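Side-chain contacts in voltage-sensor containing phosphatase (Ciona intestinalis, PDB 3V0D), which probably dephosphorylates phosphoinositide lipids through a PTEN-like phosphatase and C2 region that is coupled to a membrane voltage sensor: residues Asp79-Lys82 against Phe83-Val87; Val97-Leu100 against Val101-Leu104; Met114-Asp117 against Pro118-Ile122. The protein carries 1 engineered substitution. One frame throughout, in Å; residues are numbered along the deposited sequence. Where two conformers were deposited one is given.

The three contacts are local and come in series along the chain, all within the tensin-type phosphatase region. Interaction 1 (79-87) is the loop that leads from strand 67-73 into strand 87-92 of the phosphatase sheet. Interactions 2 and 3 mark the two ends of helix 100-115: residues 97-104 hold the loop, the N-cap and the first turn, and residues 114-122 the exit into strand 121-125 of the same sheet, with centres about 22 Å apart. Interaction 1 lies about 23 Å from interaction 2 and about 18 Å from interaction 3, centre to centre, and none of them touch. Interaction 2 lies nearest the centre of the chain, where phosphatase helices meet residues of the C2 region.

Interaction 1 of 3, residues Asp79-Lys82 against Phe83-Val87; sequences DETK and FDNHV
The side chain of E80 runs obliquely over V87, and that of T81 lies alongside N85, pointing the same way. In the first pair CB and CG of E80 rest near the CB and CG2 of V87, and the carboxylate end reaches CG1, with E80 CD 3.7 Å from V87 CB. Beyond CG the glutamate is extended (chi2 176°), which lays its whole length over the valine and carries OE1 to two waters: one also donates to V87 O, the other accepts a weak bond from V87 N. In the second pair T81 OG1 donates to N85 OD1 at 2.7 Å, in the plane of the amide carbonyl. The threonine's chi1 of -56° sets OG1 beside its own backbone N, facing the asparagine.

Backbone bonds hold both pairs in place. E80 O is gripped twice, by F83 N and N85 N, each 3.0 Å away and coming from opposite faces of the carbonyl plane. D84 N bonds to T81 O at 2.9 Å, and a water joins that carbonyl to D84 OD1. Before the turn, D79 OD1 accepts from T81 N at 3.0 Å, the N-H coming from above the carboxylate plane. Further out, F83 packs on I52, V55 and S56 of helix 52-62, while K60 bonds to K82 O. An Asx turn at D79 thus leads into a short 3-10 segment, and a type I' beta turn from F83 to H86 delivers the chain to strand 87-92 of the phosphatase sheet.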
loop_
_atom_site.group_PDB
_atom_site.type_symbol
_atom_site.label_atom_id
_atom_site.label_comp_id
_atom_site.label_asym_id
_atom_site.label_seq_id
_atom_site.Cartn_x
_atom_site.Cartn_y
_atom_site.Cartn_z
ATOM N N ASP A 79 -5.170 15.871 18.086
ATOM C CA ASP A 79 -5.732 15.750 19.428
ATOM C C ASP A 79 -6.872 14.736 19.423
ATOM O O ASP A 79 -8.012 15.036 19.037
ATOM C CB ASP A 79 -6.229 17.129 19.889
ATOM C CG ASP A 79 -6.920 17.085 21.229
ATOM O OD1 ASP A 79 -6.905 16.020 21.880
ATOM O OD2 ASP A 79 -7.488 18.122 21.620
ATOM N N GLU A 80 -6.567 13.521 19.857
ATOM C CA GLU A 80 -7.532 12.420 19.800
ATOM C C GLU A 80 -8.622 12.554 20.845
ATOM O O GLU A 80 -9.646 11.874 20.769
ATOM C CB GLU A 80 -6.813 11.082 19.916
ATOM C CG GLU A 80 -5.862 10.868 18.752
ATOM C CD GLU A 80 -5.027 9.609 18.838
ATOM O OE1 GLU A 80 -5.122 8.889 19.856
ATOM O OE2 GLU A 80 -4.250 9.359 17.894
ATOM N N THR A 81 -8.413 13.438 21.826
ATOM C CA THR A 81 -9.465 13.715 22.789
ATOM C C THR A 81 -10.662 14.417 22.151
ATOM O O THR A 81 -11.779 14.326 22.672
ATOM C CB THR A 81 -8.887 14.390 24.041
ATOM O OG1 THR A 81 -7.845 13.522 24.562
ATOM C CG2 THR A 81 -9.955 14.613 25.116
ATOM N N LYS A 82 -10.466 15.039 20.978
ATOM C CA LYS A 82 -11.575 15.591 20.188
ATOM C C LYS A 82 -12.577 14.498 19.820
ATOM O O LYS A 82 -13.765 14.775 19.625
ATOM C CB LYS A 82 -11.039 16.257 18.913
ATOM C CG LYS A 82 -10.272 17.539 19.150
ATOM C CD LYS A 82 -11.216 18.645 19.543
ATOM C CE LYS A 82 -10.473 19.907 19.914
ATOM N NZ LYS A 82 -11.409 20.873 20.562
ATOM N N PHE A 83 -12.076 13.264 19.683
ATOM C CA PHE A 83 -12.905 12.102 19.337
ATOM C C PHE A 83 -13.143 11.229 20.576
ATOM O O PHE A 83 -13.358 10.024 20.469
ATOM C CB PHE A 83 -12.224 11.294 18.222
ATOM C CG PHE A 83 -12.217 11.995 16.898
ATOM C CD1 PHE A 83 -11.081 12.624 16.431
ATOM C CD2 PHE A 83 -13.378 12.019 16.128
ATOM C CE1 PHE A 83 -11.099 13.259 15.195
ATOM C CE2 PHE A 83 -13.396 12.686 14.897
ATOM C CZ PHE A 83 -12.250 13.279 14.432
ATOM N N ASP A 84 -13.098 11.859 21.752
ATOM C CA ASP A 84 -13.318 11.153 23.021
ATOM C C ASP A 84 -12.387 9.953 23.185
ATOM O O ASP A 84 -12.752 8.946 23.789
ATOM C CB ASP A 84 -14.795 10.777 23.225
ATOM C CG ASP A 84 -15.698 12.002 23.426
ATOM O OD1 ASP A 84 -15.201 13.097 23.754
ATOM O OD2 ASP A 84 -16.924 11.866 23.242
ATOM N N ASN A 85 -11.166 10.079 22.664
ATOM C CA ASN A 85 -10.123 9.070 22.834
ATOM C C ASN A 85 -10.463 7.758 22.146
ATOM O O ASN A 85 -9.975 6.703 22.546
ATOM C CB ASN A 85 -9.796 8.848 24.316
ATOM C CG ASN A 85 -9.554 10.152 25.019
ATOM O OD1 ASN A 85 -8.693 10.938 24.591
ATOM N ND2 ASN A 85 -10.327 10.419 26.069
ATOM N N HIS A 86 -11.282 7.814 21.101
ATOM C CA HIS A 86 -11.661 6.602 20.354
ATOM C C HIS A 86 -10.930 6.536 19.017
ATOM O O HIS A 86 -11.534 6.267 17.986
ATOM C CB HIS A 86 -13.178 6.602 20.117
ATOM C CG HIS A 86 -13.983 6.650 21.369
ATOM N ND1 HIS A 86 -13.747 5.810 22.433
ATOM C CD2 HIS A 86 -15.013 7.449 21.741
ATOM C CE1 HIS A 86 -14.598 6.085 23.410
ATOM N NE2 HIS A 86 -15.390 7.064 23.006
ATOM N N VAL A 87 -9.633 6.771 19.041
ATOM C CA VAL A 87 -8.805 6.784 17.833
ATOM C C VAL A 87 -7.739 5.710 17.959
ATOM O O VAL A 87 -7.137 5.554 19.008
ATOM C CB VAL A 87 -8.152 8.164 17.615
ATOM C CG1 VAL A 87 -7.365 8.196 16.285
ATOM C CG2 VAL A 87 -9.181 9.269 17.656
HETATM O O HOH W 1 -7.445 7.976 21.294
HETATM O O HOH W 2 -4.661 6.201 19.918
HETATM O O HOH W 3 -14.163 15.523 23.272
#

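Interaction 2 of 3, residues Val97-Leu100 against Val101-Leu104; sequences VPTL and VDLL
T99 OG1 is held by the backbone N-H of D102, 3.0 Å away with an N-H...O angle of 158°, and by a water at 2.8 Å. With chi1 at 64° the hydroxyl stands between its own backbone N and carbonyl carbon, the crowded position, from which it reaches forward to the N-H of D102 in the first turn. The D102 side chain crosses that of T99 at a slant, its CG 3.2 Å from T99 OG1, without a direct bond between the two side chains. Water joins them instead: D102 OD2 receives a water that also accepts from T99 N, and D102 OD1 is linked weakly to the water on OG1. An acidic group beside the amino end of a helix would probably be favoured by the helix dipole.

The carbonyl of T99 is used as well, taking L103 N at 2.8 Å, and L104 N follows on L100 O at 2.9 Å. Among the apolar groups, P98 CG lies 4.1 Å from L103 CB, and the CD2 methyls of L100 and L103 come within 4.2 Å. L103 and P98 both lean on L136 of helix 131-143, whereas L100 turns to Y181 of helix 176-191 and to L298. D269 accepts a hydrogen bond from L100 N, which brings a residue of the C2 region to the helix start. Together these contacts make a classic threonine N-cap, with the proline preceding it packed against the first turn of helix 100-115.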
loop_
_atom_site.group_PDB
_atom_site.type_symbol
_atom_site.label_atom_id
_atom_site.label_comp_id
_atom_site.label_asym_id
_atom_site.label_seq_id
_atom_site.Cartn_x
_atom_site.Cartn_y
_atom_site.Cartn_z
ATOM N N VAL A 97 2.252 0.631 2.389
ATOM C CA VAL A 97 1.398 -0.398 2.976
ATOM C C VAL A 97 1.702 -0.557 4.445
ATOM O O VAL A 97 2.814 -0.280 4.899
ATOM C CB VAL A 97 1.556 -1.778 2.252
ATOM C CG1 VAL A 97 0.974 -1.712 0.843
ATOM C CG2 VAL A 97 2.996 -2.256 2.262
ATOM N N PRO A 98 0.726 -1.071 5.211
ATOM C CA PRO A 98 1.016 -1.498 6.583
ATOM C C PRO A 98 1.853 -2.784 6.547
ATOM O O PRO A 98 1.788 -3.558 5.590
ATOM C CB PRO A 98 -0.381 -1.823 7.126
ATOM C CG PRO A 98 -1.128 -2.335 5.930
ATOM C CD PRO A 98 -0.645 -1.441 4.788
ATOM N N THR A 99 2.564 -3.042 7.637
ATOM C CA THR A 99 3.111 -4.380 7.798
ATOM C C THR A 99 1.947 -5.372 7.939
ATOM O O THR A 99 0.847 -4.995 8.375
ATOM C CB THR A 99 4.042 -4.492 9.007
ATOM O OG1 THR A 99 3.274 -4.262 10.198
ATOM C CG2 THR A 99 5.229 -3.551 8.898
ATOM N N LEU A 100 2.192 -6.643 7.621
ATOM C CA LEU A 100 1.137 -7.637 7.836
ATOM C C LEU A 100 0.802 -7.765 9.301
ATOM O O LEU A 100 -0.379 -7.902 9.641
ATOM C CB LEU A 100 1.443 -8.990 7.186
ATOM C CG LEU A 100 1.419 -9.013 5.653
ATOM C CD1 LEU A 100 1.716 -10.427 5.175
ATOM C CD2 LEU A 100 0.093 -8.527 5.078
ATOM N N VAL A 101 1.802 -7.676 10.183
ATOM C CA VAL A 101 1.508 -7.672 11.614
ATOM C C VAL A 101 0.540 -6.541 11.946
ATOM O O VAL A 101 -0.451 -6.736 12.668
ATOM C CB VAL A 101 2.799 -7.584 12.426
ATOM C CG1 VAL A 101 2.523 -7.202 13.876
ATOM C CG2 VAL A 101 3.549 -8.894 12.348
ATOM N N ASP A 102 0.820 -5.328 11.466
ATOM C CA ASP A 102 -0.060 -4.208 11.763
ATOM C C ASP A 102 -1.434 -4.348 11.136
ATOM O O ASP A 102 -2.438 -3.952 11.729
ATOM C CB ASP A 102 0.544 -2.883 11.323
ATOM C CG ASP A 102 1.680 -2.405 12.225
ATOM O OD1 ASP A 102 1.996 -3.077 13.204
ATOM O OD2 ASP A 102 2.253 -1.341 11.939
ATOM N N LEU A 103 -1.503 -4.902 9.925
ATOM C CA LEU A 103 -2.790 -5.132 9.293
ATOM C C LEU A 103 -3.633 -6.116 10.115
ATOM O O LEU A 103 -4.830 -5.860 10.348
ATOM C CB LEU A 103 -2.587 -5.635 7.869
ATOM C CG LEU A 103 -3.862 -5.860 7.037
ATOM C CD1 LEU A 103 -4.724 -4.615 6.947
ATOM C CD2 LEU A 103 -3.487 -6.377 5.653
ATOM N N LEU A 104 -3.026 -7.216 10.561
ATOM C CA LEU A 104 -3.792 -8.185 11.338
ATOM C C LEU A 104 -4.198 -7.605 12.701
ATOM O O LEU A 104 -5.275 -7.925 13.204
ATOM C CB LEU A 104 -3.027 -9.479 11.514
ATOM C CG LEU A 104 -2.775 -10.279 10.258
ATOM C CD1 LEU A 104 -2.150 -11.626 10.582
ATOM C CD2 LEU A 104 -3.970 -10.447 9.362
HETATM O O HOH W 4 2.473 -0.429 9.307
HETATM O O HOH W 5 4.981 -4.349 12.360
#

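Interaction 3 of 3, residues Met114-Asp117 against Pro118-Ile122; sequences MTSD and PDHVI
D117 lays its side chain over the imidazole of H120; CB, CG and OD1 lie by the ring, and OD2 turns to D119. CB sits over one face of the ring, 3.4 Å from the centroid and 7° off the normal, a well-centred CH-pi contact. CG, placed anti to the backbone N (chi1 -179°), lies 3.6 Å from H120 CD2, and the carboxylate is stacked at 29° to the ring plane. The two oxygens then part company. OD1 passes near H120 NE2 but forms its salt bridge with K66. OD2 accepts from D119 N at 2.9 Å, on its anti side and somewhat out of the carboxylate plane. The same oxygen receives a water that also donates to D119 OD1; this shared water probably eases the closeness of the two acidic groups.

The backbone closes the same bend: H120 N bonds to D117 O at 3.0 Å, completing a type I beta turn from D117 to H120. S116 OG comes obliquely to the ring, 3.2 Å from H120 CE1, and both this hydroxyl and H120 ND1 bond to W113 O, while the W113 ring stacks with the histidine. Nearer the strand, M114 is bent at chi2 and chi3, which brings SD to 3.4 Å from H120 O and 3.8 Å from I122 CG2, its chain crossing that of the isoleucine at about a right angle. W140 of helix 131-143 touches both M114 and I122. The turn therefore connects helix 100-115 to strand 121-125, which lies in the phosphatase sheet between strands 34-41 and 67-73, parallel to both.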
loop_
_atom_site.group_PDB
_atom_site.type_symbol
_atom_site.label_atom_id
_atom_site.label_comp_id
_atom_site.label_asym_id
_atom_site.label_seq_id
_atom_site.Cartn_x
_atom_site.Cartn_y
_atom_site.Cartn_z
ATOM N N MET A 114 -16.464 -4.205 16.553
ATOM C CA MET A 114 -17.691 -4.368 15.808
ATOM C C MET A 114 -18.559 -5.493 16.382
ATOM O O MET A 114 -19.783 -5.400 16.385
ATOM C CB MET A 114 -17.393 -4.552 14.315
ATOM C CG MET A 114 -16.758 -3.284 13.693
ATOM S SD MET A 114 -17.917 -1.935 13.602
ATOM C CE MET A 114 -18.384 -2.123 11.927
ATOM N N THR A 115 -17.951 -6.535 16.922
ATOM C CA THR A 115 -18.767 -7.675 17.336
ATOM C C THR A 115 -19.613 -7.322 18.543
ATOM O O THR A 115 -20.656 -7.933 18.779
ATOM C CB THR A 115 -17.826 -8.844 17.673
ATOM O OG1 THR A 115 -17.055 -9.178 16.521
ATOM C CG2 THR A 115 -18.605 -10.051 18.025
ATOM N N SER A 116 -19.175 -6.333 19.312
ATOM C CA SER A 116 -19.835 -6.031 20.565
ATOM C C SER A 116 -21.196 -5.322 20.440
ATOM O O SER A 116 -21.965 -5.335 21.397
ATOM C CB SER A 116 -18.901 -5.249 21.487
ATOM O OG SER A 116 -18.589 -3.984 20.937
ATOM N N ASP A 117 -21.517 -4.744 19.276
ATOM C CA ASP A 117 -22.758 -3.969 19.118
ATOM C C ASP A 117 -23.031 -3.803 17.623
ATOM O O ASP A 117 -22.171 -3.310 16.909
ATOM C CB ASP A 117 -22.557 -2.629 19.845
ATOM C CG ASP A 117 -23.757 -1.680 19.815
ATOM O OD1 ASP A 117 -23.801 -0.841 20.743
ATOM O OD2 ASP A 117 -24.592 -1.687 18.886
ATOM N N PRO A 118 -24.216 -4.222 17.130
ATOM C CA PRO A 118 -24.474 -4.159 15.669
ATOM C C PRO A 118 -24.563 -2.728 15.118
ATOM O O PRO A 118 -24.514 -2.536 13.889
ATOM C CB PRO A 118 -25.820 -4.866 15.528
ATOM C CG PRO A 118 -26.478 -4.595 16.845
ATOM C CD PRO A 118 -25.382 -4.753 17.859
ATOM N N ASP A 119 -24.707 -1.746 16.014
ATOM C CA ASP A 119 -24.745 -0.352 15.591
ATOM C C ASP A 119 -23.382 0.340 15.686
ATOM O O ASP A 119 -23.283 1.538 15.401
ATOM C CB ASP A 119 -25.786 0.439 16.392
ATOM C CG ASP A 119 -27.185 -0.156 16.271
ATOM O OD1 ASP A 119 -27.910 -0.219 17.286
ATOM O OD2 ASP A 119 -27.569 -0.550 15.157
ATOM N N HIS A 120 -22.328 -0.382 16.073
ATOM C CA HIS A 120 -20.999 0.208 16.046
ATOM C C HIS A 120 -20.573 0.506 14.618
ATOM O O HIS A 120 -20.885 -0.238 13.683
ATOM C CB HIS A 120 -20.014 -0.712 16.748
ATOM C CG HIS A 120 -20.035 -0.562 18.230
ATOM N ND1 HIS A 120 -19.222 -1.295 19.063
ATOM C CD2 HIS A 120 -20.778 0.238 19.033
ATOM C CE1 HIS A 120 -19.462 -0.953 20.319
ATOM N NE2 HIS A 120 -20.395 -0.018 20.325
ATOM N N VAL A 121 -19.841 1.611 14.464
ATOM C CA VAL A 121 -19.250 1.961 13.187
ATOM C C VAL A 121 -17.749 2.151 13.332
ATOM O O VAL A 121 -17.222 2.464 14.417
ATOM C CB VAL A 121 -19.899 3.230 12.541
ATOM C CG1 VAL A 121 -21.409 3.074 12.489
ATOM C CG2 VAL A 121 -19.521 4.516 13.249
ATOM N N ILE A 122 -17.069 1.979 12.197
ATOM C CA ILE A 122 -15.664 2.318 12.067
ATOM C C ILE A 122 -15.533 3.358 10.986
ATOM O O ILE A 122 -16.182 3.284 9.940
ATOM C CB ILE A 122 -14.772 1.079 11.794
ATOM C CG1 ILE A 122 -15.131 0.339 10.502
ATOM C CG2 ILE A 122 -14.802 0.149 13.006
ATOM C CD1 ILE A 122 -14.293 -0.927 10.258
HETATM O O HOH W 6 -27.058 -1.055 19.689
#